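PDB 6VC6: 6-phospho-alpha-glucosidase from Merdibacter massiliensis, which probably hydrolyses 6-phospho-alpha-glucosides such as maltose 6'-phosphate, releasing glucose 6-phosphate, with NAD and a manganese ion as cofactors in the manner of family 4 glycoside hydrolases. Local coordinates for residues A[115-120]-A[435-440]; A[122-127]-A[396-401]; A[152-157]-A[390-395]. All blocks are in the same frame, centred on the assembly; numbering follows the deposited sequence.

Contact 1. Residues A[115-120]-A[435-440]; sequences GMAYGL and GMWPEL. With NAD (nicotinamide-adenine-dinucleotide), chain G.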
loop_
_atom_site.group_PDB
_atom_site.type_symbol
_atom_site.label_atom_id
_atom_site.label_comp_id
_atom_site.label_asym_id
_atom_site.label_seq_id
_atom_site.Cartn_x
_atom_site.Cartn_y
_atom_site.Cartn_z
ATOM N N GLY A 115 -9.453 6.477 -5.979
ATOM C CA GLY A 115 -8.359 5.535 -6.131
ATOM C C GLY A 115 -7.921 5.369 -7.573
ATOM O O GLY A 115 -6.725 5.287 -7.863
HETATM N N MSE A 116 -8.877 5.326 -8.495
HETATM C CA MSE A 116 -8.563 5.155 -9.907
HETATM C C MSE A 116 -7.929 6.418 -10.482
HETATM O O MSE A 116 -7.095 6.346 -11.384
HETATM C CB MSE A 116 -9.819 4.775 -10.689
HETATM C CG MSE A 116 -10.277 3.346 -10.431
HETATM SE SE MSE A 116 -11.822 2.818 -11.493
HETATM C CE MSE A 116 -13.210 3.719 -10.464
ATOM N N ALA A 117 -8.330 7.576 -9.955
ATOM C CA ALA A 117 -7.664 8.820 -10.324
ATOM C C ALA A 117 -6.227 8.829 -9.822
ATOM O O ALA A 117 -5.299 9.179 -10.561
ATOM C CB ALA A 117 -8.436 10.014 -9.769
ATOM N N TYR A 118 -6.029 8.453 -8.556
ATOM C CA TYR A 118 -4.683 8.255 -8.037
ATOM C C TYR A 118 -3.946 7.171 -8.814
ATOM O O TYR A 118 -2.731 7.266 -9.016
ATOM C CB TYR A 118 -4.756 7.906 -6.548
ATOM C CG TYR A 118 -3.423 7.791 -5.840
ATOM C CD1 TYR A 118 -2.314 8.511 -6.269
ATOM C CD2 TYR A 118 -3.277 6.966 -4.731
ATOM C CE1 TYR A 118 -1.097 8.404 -5.619
ATOM C CE2 TYR A 118 -2.067 6.855 -4.075
ATOM C CZ TYR A 118 -0.980 7.575 -4.522
ATOM O OH TYR A 118 0.226 7.463 -3.869
ATOM N N GLY A 119 -4.667 6.144 -9.274
ATOM C CA GLY A 119 -4.026 5.081 -10.029
ATOM C C GLY A 119 -3.465 5.555 -11.356
ATOM O O GLY A 119 -2.370 5.151 -11.756
ATOM N N LEU A 120 -4.203 6.421 -12.054
ATOM C CA LEU A 120 -3.725 6.927 -13.336
ATOM C C LEU A 120 -2.490 7.802 -13.157
ATOM O O LEU A 120 -1.573 7.766 -13.986
ATOM C CB LEU A 120 -4.837 7.699 -14.044
ATOM C CG LEU A 120 -5.894 6.839 -14.743
ATOM C CD1 LEU A 120 -6.859 7.706 -15.539
ATOM C CD2 LEU A 120 -5.236 5.800 -15.639
ATOM N N GLY A 435 -2.150 17.773 -16.141
ATOM C CA GLY A 435 -0.775 17.477 -16.495
ATOM C C GLY A 435 -0.190 16.269 -15.792
ATOM O O GLY A 435 1.034 16.113 -15.740
HETATM N N MSE A 436 -1.044 15.402 -15.259
HETATM C CA MSE A 436 -0.575 14.266 -14.472
HETATM C C MSE A 436 -1.135 12.933 -14.963
HETATM O O MSE A 436 -0.662 11.868 -14.566
HETATM C CB MSE A 436 -0.933 14.467 -12.999
HETATM C CG MSE A 436 -0.219 15.640 -12.346
HETATM SE SE MSE A 436 -1.172 16.330 -10.792
HETATM C CE MSE A 436 -2.559 17.339 -11.709
ATOM N N TRP A 437 -2.142 12.998 -15.817
ATOM C CA TRP A 437 -2.782 11.827 -16.390
ATOM C C TRP A 437 -2.256 11.563 -17.791
ATOM O O TRP A 437 -1.687 12.451 -18.431
ATOM C CB TRP A 437 -4.300 12.027 -16.452
ATOM C CG TRP A 437 -5.045 11.573 -15.239
ATOM C CD1 TRP A 437 -4.537 11.364 -13.990
ATOM C CD2 TRP A 437 -6.443 11.271 -15.161
ATOM N NE1 TRP A 437 -5.534 10.953 -13.138
ATOM C CE2 TRP A 437 -6.713 10.887 -13.833
ATOM C CE3 TRP A 437 -7.492 11.289 -16.085
ATOM C CZ2 TRP A 437 -7.988 10.524 -13.408
ATOM C CZ3 TRP A 437 -8.756 10.927 -15.661
ATOM C CH2 TRP A 437 -8.993 10.548 -14.335
ATOM N N PRO A 438 -2.424 10.348 -18.305
ATOM C CA PRO A 438 -2.263 10.142 -19.746
ATOM C C PRO A 438 -3.420 10.785 -20.492
ATOM O O PRO A 438 -4.491 11.035 -19.934
ATOM C CB PRO A 438 -2.277 8.617 -19.895
ATOM C CG PRO A 438 -3.083 8.147 -18.731
ATOM C CD PRO A 438 -2.753 9.092 -17.605
ATOM N N GLU A 439 -3.188 11.072 -21.768
ATOM C CA GLU A 439 -4.256 11.611 -22.598
ATOM C C GLU A 439 -5.360 10.575 -22.753
ATOM O O GLU A 439 -5.095 9.376 -22.876
ATOM C CB GLU A 439 -3.720 12.025 -23.967
ATOM C CG GLU A 439 -4.077 13.447 -24.373
ATOM C CD GLU A 439 -3.737 13.736 -25.823
ATOM O OE1 GLU A 439 -4.384 13.152 -26.715
ATOM O OE2 GLU A 439 -2.818 14.540 -26.077
ATOM N N LEU A 440 -6.606 11.037 -22.727
ATOM C CA LEU A 440 -7.775 10.171 -22.868
ATOM C C LEU A 440 -8.603 10.696 -24.034
ATOM O O LEU A 440 -9.341 11.676 -23.891
ATOM C CB LEU A 440 -8.588 10.126 -21.576
ATOM C CG LEU A 440 -7.900 9.509 -20.354
ATOM C CD1 LEU A 440 -8.854 9.462 -19.170
ATOM C CD2 LEU A 440 -7.368 8.121 -20.674
HETATM P PA NAD G . 3.571 12.095 1.042
HETATM O O1A NAD G . 3.847 12.535 2.460
HETATM O O2A NAD G . 2.970 13.066 0.055
HETATM O O5B NAD G . 4.936 11.526 0.411
HETATM C C5B NAD G . 5.065 11.348 -0.995
HETATM C C4B NAD G . 6.464 11.749 -1.431
HETATM O O4B NAD G . 6.755 11.186 -2.712
HETATM C C3B NAD G . 6.571 13.260 -1.561
HETATM O O3B NAD G . 7.707 13.723 -0.827
HETATM C C2B NAD G . 6.784 13.517 -3.037
HETATM O O2B NAD G . 7.723 14.575 -3.236
HETATM C C1B NAD G . 7.329 12.194 -3.545
HETATM N N9A NAD G . 6.997 11.971 -4.974
HETATM C C8A NAD G . 5.821 12.220 -5.582
HETATM N N7A NAD G . 5.881 11.903 -6.902
HETATM C C5A NAD G . 7.121 11.444 -7.152
HETATM C C6A NAD G . 7.862 10.938 -8.333
HETATM N N6A NAD G . 7.272 10.855 -9.549
HETATM N N1A NAD G . 9.149 10.562 -8.155
HETATM C C2A NAD G . 9.751 10.638 -6.953
HETATM N N3A NAD G . 9.141 11.087 -5.843
HETATM C C4A NAD G . 7.852 11.498 -5.879
HETATM O O3 NAD G . 2.657 10.771 1.066
HETATM P PN NAD G . 2.586 9.787 2.336
HETATM O O1N NAD G . 1.282 10.034 3.058
HETATM O O2N NAD G . 3.897 9.828 3.085
HETATM O O5D NAD G . 2.479 8.375 1.578
HETATM C C5D NAD G . 3.646 7.765 1.031
HETATM C C4D NAD G . 3.208 6.639 0.105
HETATM O O4D NAD G . 3.200 5.398 0.814
HETATM C C3D NAD G . 1.791 6.879 -0.393
HETATM O O3D NAD G . 1.751 6.659 -1.805
HETATM C C2D NAD G . 0.961 5.814 0.285
HETATM O O2D NAD G . -0.109 5.378 -0.554
HETATM C C1D NAD G . 1.986 4.716 0.499
HETATM N N1N NAD G . 1.589 3.773 1.541
HETATM C C2N NAD G . 1.321 2.525 1.154
HETATM C C3N NAD G . 0.938 1.559 2.066
HETATM C C7N NAD G . 0.645 0.173 1.574
HETATM O O7N NAD G . 0.083 -0.619 2.312
HETATM N N7N NAD G . 1.002 -0.148 0.331
HETATM C C4N NAD G . 0.844 1.895 3.411
HETATM C C5N NAD G . 1.124 3.204 3.792
HETATM C C6N NAD G . 1.506 4.134 2.829
#
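L120 lays a methyl group over the indole of W437, where the C-terminal tail folds back onto helix 113-136 of the Rossmann-type NAD-binding domain. The apolar part of the contact centres on this CH-pi interaction: L120 CD1 sits 3.4 Å from the centroid of the six-membered ring of W437, almost exactly on the ring normal. L120 CB covers the pyrrole half of the same face, 3.4 Å from W437 NE1. A117 meets the indole at its edge instead, with CB in the ring plane and 3.7 Å from W437 CZ2; a small residue suits this place because the benzene edge comes close to the helix backbone. P438 and L440 add looser contacts to L120, and helix 419-432 supplies M429 and I430 as further neighbours of the indole. The polar part is a single hydrogen bond, from W437 NE1 to A117 O (3.1 Å, N-H...O angle 148°), so tryptophan serves as a broad apolar surface and as a donor to a helix carbonyl at once. The CB of Y118 points away from the tail, and a chi1 of -175°, setting CG opposite the backbone N, carries the ring to the cofactor, Y118 OH lying 2.7 Å from NAD O3D.

Contact 2. Residues A[122-127]-A[396-401]; sequences SCVDMI and DAYYEH. With NAD (nicotinamide-adenine-dinucleotide), chain G.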
loop_
_atom_site.group_PDB
_atom_site.type_symbol
_atom_site.label_atom_id
_atom_site.label_comp_id
_atom_site.label_asym_id
_atom_site.label_seq_id
_atom_site.Cartn_x
_atom_site.Cartn_y
_atom_site.Cartn_z
ATOM N N SER A 122 -0.327 7.389 -10.702
ATOM C CA SER A 122 0.753 6.494 -10.302
ATOM C C SER A 122 1.279 5.695 -11.488
ATOM O O SER A 122 2.485 5.442 -11.579
ATOM C CB SER A 122 0.276 5.562 -9.190
ATOM O OG SER A 122 0.025 6.286 -7.998
ATOM N N CYS A 123 0.395 5.292 -12.405
ATOM C CA CYS A 123 0.839 4.562 -13.591
ATOM C C CYS A 123 1.877 5.356 -14.373
ATOM O O CYS A 123 2.892 4.803 -14.812
ATOM C CB CYS A 123 -0.355 4.231 -14.487
ATOM S SG CYS A 123 -1.424 2.914 -13.878
ATOM N N VAL A 124 1.640 6.656 -14.550
ATOM C CA VAL A 124 2.564 7.491 -15.310
ATOM C C VAL A 124 3.896 7.619 -14.580
ATOM O O VAL A 124 4.967 7.431 -15.168
ATOM C CB VAL A 124 1.935 8.870 -15.581
ATOM C CG1 VAL A 124 2.963 9.821 -16.173
ATOM C CG2 VAL A 124 0.730 8.733 -16.500
ATOM N N ASP A 125 3.849 7.929 -13.282
ATOM C CA ASP A 125 5.071 8.231 -12.547
ATOM C C ASP A 125 5.836 6.977 -12.136
ATOM O O ASP A 125 7.069 7.018 -12.046
ATOM C CB ASP A 125 4.745 9.075 -11.313
ATOM C CG ASP A 125 4.508 10.536 -11.650
ATOM O OD1 ASP A 125 4.289 10.848 -12.840
ATOM O OD2 ASP A 125 4.540 11.374 -10.724
HETATM N N MSE A 126 5.149 5.881 -11.861
HETATM C CA MSE A 126 5.820 4.648 -11.492
HETATM C C MSE A 126 6.577 4.044 -12.659
HETATM O O MSE A 126 7.714 3.636 -12.471
HETATM C CB MSE A 126 4.869 3.608 -10.925
HETATM C CG MSE A 126 4.436 3.838 -9.485
HETATM SE SE MSE A 126 5.866 3.699 -8.165
HETATM C CE MSE A 126 6.446 1.877 -8.486
ATOM N N ILE A 127 5.979 3.979 -13.839
ATOM C CA ILE A 127 6.635 3.432 -15.023
ATOM C C ILE A 127 7.818 4.304 -15.428
ATOM O O ILE A 127 8.873 3.798 -15.833
ATOM C CB ILE A 127 5.614 3.274 -16.165
ATOM C CG1 ILE A 127 4.664 2.114 -15.855
ATOM C CG2 ILE A 127 6.315 3.060 -17.499
ATOM C CD1 ILE A 127 3.535 1.962 -16.840
ATOM N N ASP A 396 -5.854 -0.208 -19.125
ATOM C CA ASP A 396 -6.114 -0.226 -20.560
ATOM C C ASP A 396 -6.214 1.191 -21.106
ATOM O O ASP A 396 -5.661 1.498 -22.170
ATOM C CB ASP A 396 -7.401 -0.997 -20.856
ATOM C CG ASP A 396 -7.161 -2.474 -21.088
ATOM O OD1 ASP A 396 -5.997 -2.914 -20.996
ATOM O OD2 ASP A 396 -8.142 -3.196 -21.365
ATOM N N ALA A 397 -6.916 2.070 -20.386
ATOM C CA ALA A 397 -7.022 3.464 -20.803
ATOM C C ALA A 397 -5.671 4.163 -20.767
ATOM O O ALA A 397 -5.416 5.058 -21.581
ATOM C CB ALA A 397 -8.023 4.202 -19.915
ATOM N N TYR A 398 -4.799 3.775 -19.835
ATOM C CA TYR A 398 -3.465 4.364 -19.779
ATOM C C TYR A 398 -2.650 3.991 -21.012
ATOM O O TYR A 398 -1.990 4.845 -21.615
ATOM C CB TYR A 398 -2.746 3.918 -18.506
ATOM C CG TYR A 398 -1.247 4.113 -18.562
ATOM C CD1 TYR A 398 -0.684 5.366 -18.364
ATOM C CD2 TYR A 398 -0.395 3.045 -18.817
ATOM C CE1 TYR A 398 0.684 5.553 -18.418
ATOM C CE2 TYR A 398 0.974 3.221 -18.873
ATOM C CZ TYR A 398 1.508 4.477 -18.672
ATOM O OH TYR A 398 2.871 4.658 -18.725
ATOM N N TYR A 399 -2.687 2.717 -21.403
ATOM C CA TYR A 399 -1.874 2.255 -22.522
ATOM C C TYR A 399 -2.457 2.659 -23.870
ATOM O O TYR A 399 -1.701 2.917 -24.812
ATOM C CB TYR A 399 -1.713 0.735 -22.462
ATOM C CG TYR A 399 -0.592 0.274 -21.561
ATOM C CD1 TYR A 399 0.734 0.391 -21.955
ATOM C CD2 TYR A 399 -0.860 -0.276 -20.314
ATOM C CE1 TYR A 399 1.763 -0.028 -21.133
ATOM C CE2 TYR A 399 0.162 -0.698 -19.486
ATOM C CZ TYR A 399 1.471 -0.572 -19.900
ATOM O OH TYR A 399 2.490 -0.990 -19.078
ATOM N N GLU A 400 -3.781 2.721 -23.985
ATOM C CA GLU A 400 -4.437 2.993 -25.256
ATOM C C GLU A 400 -4.832 4.453 -25.430
ATOM O O GLU A 400 -5.330 4.816 -26.501
ATOM C CB GLU A 400 -5.679 2.108 -25.406
ATOM C CG GLU A 400 -5.375 0.623 -25.503
ATOM C CD GLU A 400 -6.630 -0.226 -25.497
ATOM O OE1 GLU A 400 -6.594 -1.338 -24.929
ATOM O OE2 GLU A 400 -7.653 0.219 -26.059
ATOM N N HIS A 401 -4.618 5.293 -24.416
ATOM C CA HIS A 401 -5.070 6.685 -24.442
ATOM C C HIS A 401 -6.561 6.762 -24.762
ATOM O O HIS A 401 -7.006 7.574 -25.576
ATOM C CB HIS A 401 -4.256 7.517 -25.436
ATOM C CG HIS A 401 -2.795 7.581 -25.122
ATOM N ND1 HIS A 401 -2.315 7.860 -23.860
ATOM C CD2 HIS A 401 -1.706 7.407 -25.908
ATOM C CE1 HIS A 401 -0.994 7.854 -23.882
ATOM N NE2 HIS A 401 -0.600 7.581 -25.113
HETATM P PA NAD G . 3.571 12.095 1.042
HETATM O O1A NAD G . 3.847 12.535 2.460
HETATM O O2A NAD G . 2.970 13.066 0.055
HETATM O O5B NAD G . 4.936 11.526 0.411
HETATM C C5B NAD G . 5.065 11.348 -0.995
HETATM C C4B NAD G . 6.464 11.749 -1.431
HETATM O O4B NAD G . 6.755 11.186 -2.712
HETATM C C3B NAD G . 6.571 13.260 -1.561
HETATM O O3B NAD G . 7.707 13.723 -0.827
HETATM C C2B NAD G . 6.784 13.517 -3.037
HETATM O O2B NAD G . 7.723 14.575 -3.236
HETATM C C1B NAD G . 7.329 12.194 -3.545
HETATM N N9A NAD G . 6.997 11.971 -4.974
HETATM C C8A NAD G . 5.821 12.220 -5.582
HETATM N N7A NAD G . 5.881 11.903 -6.902
HETATM C C5A NAD G . 7.121 11.444 -7.152
HETATM C C6A NAD G . 7.862 10.938 -8.333
HETATM N N6A NAD G . 7.272 10.855 -9.549
HETATM N N1A NAD G . 9.149 10.562 -8.155
HETATM C C2A NAD G . 9.751 10.638 -6.953
HETATM N N3A NAD G . 9.141 11.087 -5.843
HETATM C C4A NAD G . 7.852 11.498 -5.879
HETATM O O3 NAD G . 2.657 10.771 1.066
HETATM P PN NAD G . 2.586 9.787 2.336
HETATM O O1N NAD G . 1.282 10.034 3.058
HETATM O O2N NAD G . 3.897 9.828 3.085
HETATM O O5D NAD G . 2.479 8.375 1.578
HETATM C C5D NAD G . 3.646 7.765 1.031
HETATM C C4D NAD G . 3.208 6.639 0.105
HETATM O O4D NAD G . 3.200 5.398 0.814
HETATM C C3D NAD G . 1.791 6.879 -0.393
HETATM O O3D NAD G . 1.751 6.659 -1.805
HETATM C C2D NAD G . 0.961 5.814 0.285
HETATM O O2D NAD G . -0.109 5.378 -0.554
HETATM C C1D NAD G . 1.986 4.716 0.499
HETATM N N1N NAD G . 1.589 3.773 1.541
HETATM C C2N NAD G . 1.321 2.525 1.154
HETATM C C3N NAD G . 0.938 1.559 2.066
HETATM C C7N NAD G . 0.645 0.173 1.574
HETATM O O7N NAD G . 0.083 -0.619 2.312
HETATM N N7N NAD G . 1.002 -0.148 0.331
HETATM C C4N NAD G . 0.844 1.895 3.411
HETATM C C5N NAD G . 1.124 3.204 3.792
HETATM C C6N NAD G . 1.506 4.134 2.829
HETATM O O HOH W 1 5.116 7.135 -17.693
#
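Y398 reaches from helix 378-400 across to helix 113-136 and buries more surface than any other residue of the pair. C123 CB stands over one face of its ring, 4.2 Å from the centroid and offset toward the rim, with SG above the same face but farther off. V124 CG2 touches the ring edge, 3.7 Å from Y398 CE1. The side chains of I127 and Y398 run toward each other, with I127 CD1 3.5 Å from Y398 CE2; with chi1 -72° placing CG1 anti to the carbonyl carbon, the long branch of the isoleucine extends to both tyrosines, CD1 also being 3.8 Å from Y399 OH. Tyrosine suits the site because its ring spans the wide gap between axes 11.0 Å apart, while its hydroxyl has a weak link to a water that donates to V124 O. Y399 OH is hydrogen-bonded to E159 and to A155 O. On another side of helix 113-136, D125 OD2 accepts a hydrogen bond from the adenine amino N6A of NAD (3.0 Å). The two helices cross at -62°; P438 of the C-terminal tail touches V124 and Y398, and helix 149-159, which follows strand 141-144, packs on C123, I127 and Y399.

Contact 3. Residues A[152-157]-A[390-395]; sequences VAEALR and SEKLLV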
loop_
_atom_site.group_PDB
_atom_site.type_symbol
_atom_site.label_atom_id
_atom_site.label_comp_id
_atom_site.label_asym_id
_atom_site.label_seq_id
_atom_site.Cartn_x
_atom_site.Cartn_y
_atom_site.Cartn_z
ATOM N N VAL A 152 -1.087 -0.299 -9.643
ATOM C CA VAL A 152 0.324 -0.185 -10.002
ATOM C C VAL A 152 0.884 -1.543 -10.409
ATOM O O VAL A 152 1.622 -1.655 -11.396
ATOM C CB VAL A 152 1.125 0.433 -8.840
ATOM C CG1 VAL A 152 2.618 0.353 -9.119
ATOM C CG2 VAL A 152 0.703 1.876 -8.614
ATOM N N ALA A 153 0.537 -2.595 -9.663
ATOM C CA ALA A 153 1.043 -3.927 -9.982
ATOM C C ALA A 153 0.563 -4.391 -11.351
ATOM O O ALA A 153 1.310 -5.040 -12.093
ATOM C CB ALA A 153 0.622 -4.923 -8.901
ATOM N N GLU A 154 -0.683 -4.066 -11.704
ATOM C CA GLU A 154 -1.204 -4.458 -13.009
ATOM C C GLU A 154 -0.487 -3.722 -14.134
ATOM O O GLU A 154 -0.161 -4.320 -15.167
ATOM C CB GLU A 154 -2.711 -4.205 -13.067
ATOM C CG GLU A 154 -3.309 -4.257 -14.466
ATOM C CD GLU A 154 -3.286 -5.650 -15.073
ATOM O OE1 GLU A 154 -3.097 -6.631 -14.325
ATOM O OE2 GLU A 154 -3.462 -5.760 -16.305
ATOM N N ALA A 155 -0.224 -2.426 -13.951
ATOM C CA ALA A 155 0.487 -1.667 -14.976
ATOM C C ALA A 155 1.939 -2.117 -15.092
ATOM O O ALA A 155 2.487 -2.182 -16.199
ATOM C CB ALA A 155 0.410 -0.172 -14.672
ATOM N N LEU A 156 2.578 -2.432 -13.962
ATOM C CA LEU A 156 3.962 -2.892 -14.003
ATOM C C LEU A 156 4.070 -4.298 -14.578
ATOM O O LEU A 156 5.115 -4.660 -15.132
ATOM C CB LEU A 156 4.576 -2.838 -12.603
ATOM C CG LEU A 156 4.748 -1.439 -12.008
ATOM C CD1 LEU A 156 5.515 -1.498 -10.695
ATOM C CD2 LEU A 156 5.438 -0.508 -12.996
ATOM N N ARG A 157 3.010 -5.101 -14.454
ATOM C CA ARG A 157 3.004 -6.421 -15.077
ATOM C C ARG A 157 3.104 -6.310 -16.593
ATOM O O ARG A 157 3.793 -7.109 -17.239
ATOM C CB ARG A 157 1.739 -7.181 -14.675
ATOM C CG ARG A 157 1.573 -8.527 -15.364
ATOM C CD ARG A 157 0.185 -9.105 -15.129
ATOM N NE ARG A 157 -0.849 -8.392 -15.876
ATOM C CZ ARG A 157 -1.118 -8.597 -17.162
ATOM N NH1 ARG A 157 -0.426 -9.494 -17.852
ATOM N NH2 ARG A 157 -2.077 -7.905 -17.761
ATOM N N SER A 390 -12.357 -3.923 -13.489
ATOM C CA SER A 390 -12.312 -2.464 -13.472
ATOM C C SER A 390 -10.875 -1.960 -13.450
ATOM O O SER A 390 -10.544 -0.976 -14.123
ATOM C CB SER A 390 -13.089 -1.931 -12.268
ATOM O OG SER A 390 -13.024 -0.518 -12.202
ATOM N N GLU A 391 -10.004 -2.624 -12.688
ATOM C CA GLU A 391 -8.604 -2.216 -12.638
ATOM C C GLU A 391 -7.913 -2.442 -13.977
ATOM O O GLU A 391 -7.139 -1.592 -14.433
ATOM C CB GLU A 391 -7.877 -2.970 -11.525
ATOM C CG GLU A 391 -8.476 -2.774 -10.141
ATOM C CD GLU A 391 -7.814 -3.652 -9.097
ATOM O OE1 GLU A 391 -7.030 -4.544 -9.483
ATOM O OE2 GLU A 391 -8.079 -3.454 -7.892
ATOM N N LYS A 392 -8.180 -3.579 -14.623
ATOM C CA LYS A 392 -7.535 -3.865 -15.900
ATOM C C LYS A 392 -8.048 -2.954 -17.007
ATOM O O LYS A 392 -7.300 -2.631 -17.937
ATOM C CB LYS A 392 -7.738 -5.333 -16.274
ATOM C CG LYS A 392 -6.863 -6.289 -15.481
ATOM C CD LYS A 392 -7.234 -7.737 -15.748
ATOM C CE LYS A 392 -6.232 -8.686 -15.107
ATOM N NZ LYS A 392 -4.870 -8.533 -15.691
ATOM N N LEU A 393 -9.311 -2.530 -16.928
ATOM C CA LEU A 393 -9.818 -1.562 -17.894
ATOM C C LEU A 393 -9.198 -0.187 -17.683
ATOM O O LEU A 393 -9.049 0.578 -18.643
ATOM C CB LEU A 393 -11.342 -1.477 -17.806
ATOM C CG LEU A 393 -12.129 -2.665 -18.365
ATOM C CD1 LEU A 393 -13.549 -2.667 -17.821
ATOM C CD2 LEU A 393 -12.130 -2.647 -19.885
ATOM N N LEU A 394 -8.827 0.143 -16.443
ATOM C CA LEU A 394 -8.241 1.451 -16.171
ATOM C C LEU A 394 -6.852 1.573 -16.790
ATOM O O LEU A 394 -6.559 2.550 -17.490
ATOM C CB LEU A 394 -8.180 1.700 -14.665
ATOM C CG LEU A 394 -7.658 3.082 -14.271
ATOM C CD1 LEU A 394 -8.665 4.163 -14.640
ATOM C CD2 LEU A 394 -7.323 3.134 -12.790
ATOM N N VAL A 395 -5.980 0.593 -16.541
ATOM C CA VAL A 395 -4.659 0.629 -17.153
ATOM C C VAL A 395 -4.740 0.356 -18.649
ATOM O O VAL A 395 -3.787 0.651 -19.381
ATOM C CB VAL A 395 -3.704 -0.360 -16.458
ATOM C CG1 VAL A 395 -3.837 -0.251 -14.946
ATOM C CG2 VAL A 395 -3.977 -1.772 -16.919
#
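The carboxylate of E154 is held between K392 and R157, whose nitrogens reach OE1 from opposite faces of its plane. K392 NZ comes from above that plane, 35° out of it, to give a salt bridge of 2.9 Å to E154 OE1, with a weak second bond to OE2. R157 grips side-on, the carboxylate lying at its guanidinium edge: NE binds OE1, and R157 NH2 makes a nearly straight bond of 2.9 Å to E154 OE2. Two bonds to separate oxygens should limit rotation of the carboxylate, which the bend at chi2 of E154 (68°) turns toward these partners. R158 NE also binds OE2, and K392 NZ has a further acceptor in D354 O. E154 CG packs 3.6 Å from V395 CG2. Were E154 replaced by an alanine, K392, R157 and R158 would probably lose their shared counter-charge, with a gap likely to open beside V395. A155 CB lies 4.3 Å from V395 CG1, short side chains that suit helix axes 9.5 Å apart, crossing at -53°. The arrangement is an interhelical salt-bridge network beside a small apolar contact of V395, joining helix 149-159 of the Rossmann-type domain to helix 378-400 of the C-terminal part.

How the contacts relate
Followed from the N terminus, the chain first supplies 115-120 and 122-127, successive parts of helix 113-136, then 152-157 on helix 149-159 beyond strand 141-144. Their partners return in reverse order: 390-395 closes contact 3, 396-401 on the same helix closes contact 2, and the tail 435-440 closes contact 1. The loops are therefore fully nested, contact 3 inside contact 2 inside contact 1, and none cross. Together they tie two helices of the NAD-binding domain to helix 378-400 and the C-terminal tail. The sites adjoin: L440 CD2 packs on A397 O between contacts 1 and 2, C123 SG meets A155 CB between contacts 2 and 3, and L120 touches L394 between contacts 1 and 3.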